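Local coordinates for protein thymine dioxygenase (Neurospora crassa, PDB 5C3O) that probably acts as an iron- and 2-oxoglutarate-dependent dioxygenase, hydroxylating the methyl group of thymine, at residues 48-53 / 250-255; 216-221 / 292-297. All blocks are in the same frame, centred on the assembly; numbering follows the deposited sequence.

Contact 1 (48-53 / 250-255); sequences IYLKNI and NTVVVN
Tyr49 and Val253 face each other as a non-hydrogen-bonded pair in the antiparallel ladder that joins strand 47-51 to strand 251-256, within the major sheet of the double-stranded beta-helix fold. Their side chains run side by side in the same direction, and methyl CG2 of Val253 sits over the centre of the Tyr49 ring, 4.1 Å from the centroid and 12° off the normal, a CH-pi contact. Val253 CG1 lies anti to the backbone N (chi1 -172°), which leaves CG2 as the branch over the ring. Thr251 meets the same ring obliquely, its CG2 3.5 Å from Tyr49 CD2. The phenol end is settled elsewhere, Tyr49 OH bonding to the carbonyl of Thr246. On the opposite face these two strands present aliphatic side chains, from Ile48, Leu50, Val252 and Val254. Ile48 and Val254 lie alongside each other there, with CG1 of Ile48 3.8 Å from CB of Val254, while Leu50 and Val254 approach at a slant through CD1 and CG2. Val252 CG1 meets both Leu50 CB and the CD1 of Ile53, the latter side chain crossing it almost perpendicularly. Phe42 of helix 28-44 covers Ile48 and Val254 on this side. Beyond the paired residues water 1 takes over, accepting from Asn52 N and donating to Asn250 O. Four backbone bonds hold the register, all close to straight. A valine in place of Thr251 has no hydroxyl to donate, and Leu50 O would probably be left with Val252 N as its one donor across the strands. The two donors reach that oxygen differently: Val252 N lies in the carbonyl plane, 3.0 Å from Leu50 O, whereas Thr251 OG1 stands 63° above it, 3.2 Å from Leu50 O.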
loop_
_atom_site.group_PDB
_atom_site.type_symbol
_atom_site.label_atom_id
_atom_site.label_comp_id
_atom_site.label_asym_id
_atom_site.label_seq_id
_atom_site.Cartn_x
_atom_site.Cartn_y
_atom_site.Cartn_z
ATOM N N ILE A 48 -8.921 -5.086 -3.025
ATOM C CA ILE A 48 -8.601 -5.878 -4.215
ATOM C C ILE A 48 -7.123 -6.256 -4.188
ATOM O O ILE A 48 -6.330 -5.644 -3.470
ATOM C CB ILE A 48 -8.885 -5.109 -5.528
ATOM C CG1 ILE A 48 -7.899 -3.946 -5.700
ATOM C CG2 ILE A 48 -10.327 -4.619 -5.567
ATOM C CD1 ILE A 48 -8.127 -3.108 -6.935
ATOM N N TYR A 49 -6.765 -7.275 -4.959
ATOM C CA TYR A 49 -5.373 -7.580 -5.250
ATOM C C TYR A 49 -5.133 -7.220 -6.702
ATOM O O TYR A 49 -5.963 -7.539 -7.558
ATOM C CB TYR A 49 -5.088 -9.075 -5.101
ATOM C CG TYR A 49 -4.928 -9.616 -3.693
ATOM C CD1 TYR A 49 -5.794 -9.254 -2.670
ATOM C CD2 TYR A 49 -3.943 -10.561 -3.411
ATOM C CE1 TYR A 49 -5.658 -9.785 -1.396
ATOM C CE2 TYR A 49 -3.807 -11.102 -2.145
ATOM C CZ TYR A 49 -4.665 -10.712 -1.142
ATOM O OH TYR A 49 -4.526 -11.246 0.119
ATOM N N LEU A 50 -4.001 -6.582 -6.989
ATOM C CA LEU A 50 -3.571 -6.362 -8.365
ATOM C C LEU A 50 -2.323 -7.176 -8.710
ATOM O O LEU A 50 -1.416 -7.303 -7.891
ATOM C CB LEU A 50 -3.284 -4.881 -8.606
ATOM C CG LEU A 50 -4.457 -3.905 -8.501
ATOM C CD1 LEU A 50 -3.955 -2.468 -8.598
ATOM C CD2 LEU A 50 -5.488 -4.188 -9.578
ATOM N N LYS A 51 -2.281 -7.708 -9.932
ATOM C CA LYS A 51 -1.078 -8.335 -10.475
ATOM C C LYS A 51 -0.687 -7.649 -11.780
ATOM O O LYS A 51 -1.468 -6.874 -12.347
ATOM C CB LYS A 51 -1.292 -9.841 -10.701
ATOM C CG LYS A 51 -2.247 -10.176 -11.840
ATOM C CD LYS A 51 -2.944 -11.518 -11.655
ATOM C CE LYS A 51 -2.063 -12.699 -12.028
ATOM N NZ LYS A 51 -2.004 -12.920 -13.498
ATOM N N ASN A 52 0.521 -7.948 -12.252
ATOM C CA ASN A 52 1.072 -7.348 -13.462
ATOM C C ASN A 52 1.002 -5.825 -13.427
ATOM O O ASN A 52 0.565 -5.177 -14.385
ATOM C CB ASN A 52 0.384 -7.918 -14.714
ATOM C CG ASN A 52 0.675 -9.398 -14.916
ATOM O OD1 ASN A 52 1.615 -9.936 -14.342
ATOM N ND2 ASN A 52 -0.135 -10.058 -15.738
ATOM N N ILE A 53 1.425 -5.266 -12.295
ATOM C CA ILE A 53 1.541 -3.823 -12.147
ATOM C C ILE A 53 2.861 -3.376 -12.787
ATOM O O ILE A 53 3.750 -4.196 -13.001
ATOM C CB ILE A 53 1.437 -3.387 -10.669
ATOM C CG1 ILE A 53 2.564 -3.988 -9.814
ATOM C CG2 ILE A 53 0.090 -3.806 -10.095
ATOM C CD1 ILE A 53 2.629 -3.422 -8.411
ATOM N N ASN A 250 4.159 -11.506 -6.220
ATOM C CA ASN A 250 4.091 -10.451 -7.241
ATOM C C ASN A 250 2.706 -9.810 -7.338
ATOM O O ASN A 250 2.203 -9.517 -8.423
ATOM C CB ASN A 250 4.568 -10.972 -8.604
ATOM C CG ASN A 250 6.010 -11.457 -8.568
ATOM O OD1 ASN A 250 6.863 -10.845 -7.925
ATOM N ND2 ASN A 250 6.287 -12.557 -9.257
ATOM N N THR A 251 2.112 -9.584 -6.176
ATOM C CA THR A 251 0.788 -9.017 -6.064
ATOM C C THR A 251 0.865 -7.843 -5.086
ATOM O O THR A 251 1.690 -7.841 -4.176
ATOM C CB THR A 251 -0.212 -10.106 -5.600
ATOM O OG1 THR A 251 -1.369 -10.103 -6.445
ATOM C CG2 THR A 251 -0.621 -9.941 -4.143
ATOM N N VAL A 252 0.020 -6.838 -5.290
ATOM C CA VAL A 252 -0.103 -5.728 -4.348
ATOM C C VAL A 252 -1.543 -5.672 -3.856
ATOM O O VAL A 252 -2.480 -5.827 -4.637
ATOM C CB VAL A 252 0.350 -4.377 -4.969
ATOM C CG1 VAL A 252 -0.546 -3.946 -6.117
ATOM C CG2 VAL A 252 0.419 -3.293 -3.904
ATOM N N VAL A 253 -1.715 -5.470 -2.556
ATOM C CA VAL A 253 -3.046 -5.412 -1.963
ATOM C C VAL A 253 -3.450 -3.945 -1.898
ATOM O O VAL A 253 -2.682 -3.110 -1.441
ATOM C CB VAL A 253 -3.074 -6.050 -0.559
ATOM C CG1 VAL A 253 -4.507 -6.164 -0.047
ATOM C CG2 VAL A 253 -2.417 -7.423 -0.584
ATOM N N VAL A 254 -4.652 -3.640 -2.380
ATOM C CA VAL A 254 -5.135 -2.271 -2.433
ATOM C C VAL A 254 -6.484 -2.164 -1.736
ATOM O O VAL A 254 -7.398 -2.924 -2.036
ATOM C CB VAL A 254 -5.281 -1.784 -3.890
ATOM C CG1 VAL A 254 -5.541 -0.286 -3.927
ATOM C CG2 VAL A 254 -4.032 -2.128 -4.690
ATOM N N ASN A 255 -6.609 -1.218 -0.813
ATOM C CA ASN A 255 -7.885 -0.976 -0.158
ATOM C C ASN A 255 -8.240 0.496 -0.120
ATOM O O ASN A 255 -7.363 1.359 -0.106
ATOM C CB ASN A 255 -7.902 -1.549 1.258
ATOM C CG ASN A 255 -6.969 -0.819 2.204
ATOM O OD1 ASN A 255 -5.752 -0.956 2.115
ATOM N ND2 ASN A 255 -7.536 -0.046 3.125
HETATM O O HOH W 1 2.298 -9.837 -11.161
HETATM O O HOH W 2 3.227 -7.194 -10.760
#

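Contact 2 (216-221 / 292-297); sequences HTDYGS and AYFCNP. With CA (calcium ion), chain H.
Ser221 and Asn296 meet at the tight end of this contact, where Asn296 ND2 donates to Ser221 OG over 2.7 Å. The hydroxyl lies 13° out of the amide plane, so the approach is nearly in plane although the N-H...O line is bent. With chi1 at 52°, Ser221 OG is tucked between its own backbone N and carbonyl carbon, which also brings it to Cys295 O for a weak bond. The stronger bond to that oxygen comes from Ser221 N, 3.0 Å from Cys295 O, with the donor tilted 25° from the carbonyl plane. Gly220 is pressed in beside it: its CA is 3.2 Å from Asn296 O, and a beta carbon here would collide with the carbonyls of Cys295 and Asn296. His162 of helix 147-173 packs on Ser221, Cys295 and Asn296. The bonds from Ser221 to Cys295 O and from Asn296 to Ser221 tie the loop entering strand 222-227 to the end of strand 288-295 in the double-stranded beta-helix, and the same loop carries the His-X-Asp part of the metal site, a facial triad of two histidines and one carboxylate. Here calcium occupies it, bound by His216 NE2 at 2.4 Å and Asp218 OD1 at 2.2 Å, with His273 and waters 3 and 4 completing the ligands. Asp218 OD2 is held by Thr223 OG1 and by water 3, fixing the carboxylate's rotation, and it comes to the edge of the Phe294 ring at a loose 4.4 Å from CE1. On the solvent side the contact is van der Waals in character: Asn296 O lies in the ring plane at the edge of the exposed Tyr219, while Pro297 C comes within 3.3 Å of Tyr219 CD1.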
loop_
_atom_site.group_PDB
_atom_site.type_symbol
_atom_site.label_atom_id
_atom_site.label_comp_id
_atom_site.label_asym_id
_atom_site.label_seq_id
_atom_site.Cartn_x
_atom_site.Cartn_y
_atom_site.Cartn_z
ATOM N N HIS A 216 -9.074 -1.441 12.461
ATOM C CA HIS A 216 -9.251 -0.069 11.997
ATOM C C HIS A 216 -9.623 0.003 10.516
ATOM O O HIS A 216 -9.498 -0.977 9.773
ATOM C CB HIS A 216 -7.958 0.719 12.221
ATOM C CG HIS A 216 -6.848 0.319 11.299
ATOM N ND1 HIS A 216 -6.264 -0.929 11.329
ATOM C CD2 HIS A 216 -6.227 1.000 10.306
ATOM C CE1 HIS A 216 -5.326 -0.997 10.402
ATOM N NE2 HIS A 216 -5.285 0.159 9.766
ATOM N N THR A 217 -10.092 1.178 10.109
ATOM C CA THR A 217 -10.191 1.540 8.705
ATOM C C THR A 217 -9.128 2.589 8.458
ATOM O O THR A 217 -8.798 3.362 9.362
ATOM C CB THR A 217 -11.564 2.142 8.340
ATOM O OG1 THR A 217 -11.717 3.425 8.956
ATOM C CG2 THR A 217 -12.698 1.229 8.760
ATOM N N ASP A 218 -8.586 2.611 7.245
ATOM C CA ASP A 218 -7.616 3.632 6.872
ATOM C C ASP A 218 -8.306 4.970 6.608
ATOM O O ASP A 218 -9.490 5.025 6.271
ATOM C CB ASP A 218 -6.826 3.206 5.636
ATOM C CG ASP A 218 -5.949 1.995 5.887
ATOM O OD1 ASP A 218 -5.876 1.513 7.041
ATOM O OD2 ASP A 218 -5.320 1.524 4.920
ATOM N N TYR A 219 -7.532 6.036 6.749
ATOM C CA TYR A 219 -8.025 7.406 6.678
ATOM C C TYR A 219 -8.097 7.942 5.240
ATOM O O TYR A 219 -9.030 8.671 4.891
ATOM C CB TYR A 219 -7.107 8.291 7.542
ATOM C CG TYR A 219 -7.358 9.787 7.489
ATOM C CD1 TYR A 219 -6.846 10.565 6.448
ATOM C CD2 TYR A 219 -8.066 10.433 8.501
ATOM C CE1 TYR A 219 -7.057 11.934 6.401
ATOM C CE2 TYR A 219 -8.282 11.803 8.464
ATOM C CZ TYR A 219 -7.775 12.548 7.412
ATOM O OH TYR A 219 -7.985 13.910 7.370
ATOM N N GLY A 220 -7.116 7.582 4.412
ATOM C CA GLY A 220 -6.918 8.238 3.116
ATOM C C GLY A 220 -7.770 7.722 1.967
ATOM O O GLY A 220 -8.845 7.173 2.172
ATOM N N SER A 221 -7.269 7.913 0.749
ATOM C CA SER A 221 -7.952 7.491 -0.463
ATOM C C SER A 221 -7.754 5.999 -0.695
ATOM O O SER A 221 -8.699 5.220 -0.615
ATOM C CB SER A 221 -7.439 8.295 -1.657
ATOM O OG SER A 221 -6.021 8.260 -1.722
ATOM N N ALA A 292 4.243 -0.326 2.721
ATOM C CA ALA A 292 2.926 0.220 2.484
ATOM C C ALA A 292 3.044 1.645 1.981
ATOM O O ALA A 292 3.979 2.370 2.323
ATOM C CB ALA A 292 2.090 0.172 3.755
ATOM N N TYR A 293 2.083 2.031 1.161
ATOM C CA TYR A 293 2.038 3.357 0.596
ATOM C C TYR A 293 0.661 3.905 0.895
ATOM O O TYR A 293 -0.332 3.380 0.401
ATOM C CB TYR A 293 2.261 3.264 -0.903
ATOM C CG TYR A 293 2.574 4.559 -1.581
ATOM C CD1 TYR A 293 3.828 5.132 -1.461
ATOM C CD2 TYR A 293 1.644 5.179 -2.395
ATOM C CE1 TYR A 293 4.136 6.305 -2.115
ATOM C CE2 TYR A 293 1.939 6.359 -3.048
ATOM C CZ TYR A 293 3.190 6.911 -2.912
ATOM O OH TYR A 293 3.506 8.078 -3.561
ATOM N N PHE A 294 0.619 4.939 1.730
ATOM C CA PHE A 294 -0.627 5.522 2.207
ATOM C C PHE A 294 -0.857 6.776 1.418
ATOM O O PHE A 294 -0.095 7.740 1.534
ATOM C CB PHE A 294 -0.539 5.891 3.687
ATOM C CG PHE A 294 -0.322 4.722 4.588
ATOM C CD1 PHE A 294 -1.402 3.970 5.041
ATOM C CD2 PHE A 294 0.957 4.375 4.998
ATOM C CE1 PHE A 294 -1.207 2.885 5.882
ATOM C CE2 PHE A 294 1.159 3.293 5.835
ATOM C CZ PHE A 294 0.077 2.544 6.278
ATOM N N CYS A 295 -1.908 6.762 0.613
ATOM C CA CYS A 295 -2.211 7.891 -0.235
ATOM C C CYS A 295 -3.200 8.824 0.464
ATOM O O CYS A 295 -4.278 8.398 0.884
ATOM C CB CYS A 295 -2.735 7.398 -1.579
ATOM S SG CYS A 295 -1.667 6.123 -2.305
ATOM N N ASN A 296 -2.795 10.086 0.603
ATOM C CA ASN A 296 -3.590 11.132 1.255
ATOM C C ASN A 296 -3.993 10.782 2.692
ATOM O O ASN A 296 -5.156 10.916 3.060
ATOM C CB ASN A 296 -4.830 11.456 0.410
ATOM C CG ASN A 296 -4.497 11.673 -1.057
ATOM O OD1 ASN A 296 -3.802 12.623 -1.417
ATOM N ND2 ASN A 296 -4.995 10.788 -1.913
ATOM N N PRO A 297 -3.020 10.342 3.513
ATOM C CA PRO A 297 -3.322 9.931 4.884
ATOM C C PRO A 297 -3.636 11.116 5.810
ATOM O O PRO A 297 -2.890 12.099 5.837
ATOM C CB PRO A 297 -2.031 9.234 5.323
ATOM C CG PRO A 297 -0.963 9.940 4.563
ATOM C CD PRO A 297 -1.571 10.298 3.236
HETATM CA CA CA H . -4.669 -0.290 7.527
HETATM O O HOH W 3 -3.933 -1.227 5.388
HETATM O O HOH W 4 -3.250 -2.140 7.743
#

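Contact 1 is largely core and contact 2 only partly buried, yet both draw on the same mixed sheet, in which strand 222-227 lies between strands 251-256 and 288-295. The first joins neighbouring strands by a regular backbone ladder, with aliphatic packing on one face and a tyrosine ring on the other. The second fastens a loop to a strand end through few, side-chain-assisted bonds, and two residues of its loop, His216 and Asp218, serve the metal. Their centres are 16 Å apart, but they touch: Asn255 ND2 lies 3.3 Å from Asp218 OD2, a probable hydrogen bond by which strand 251-256 would help position the metal-binding carboxylate.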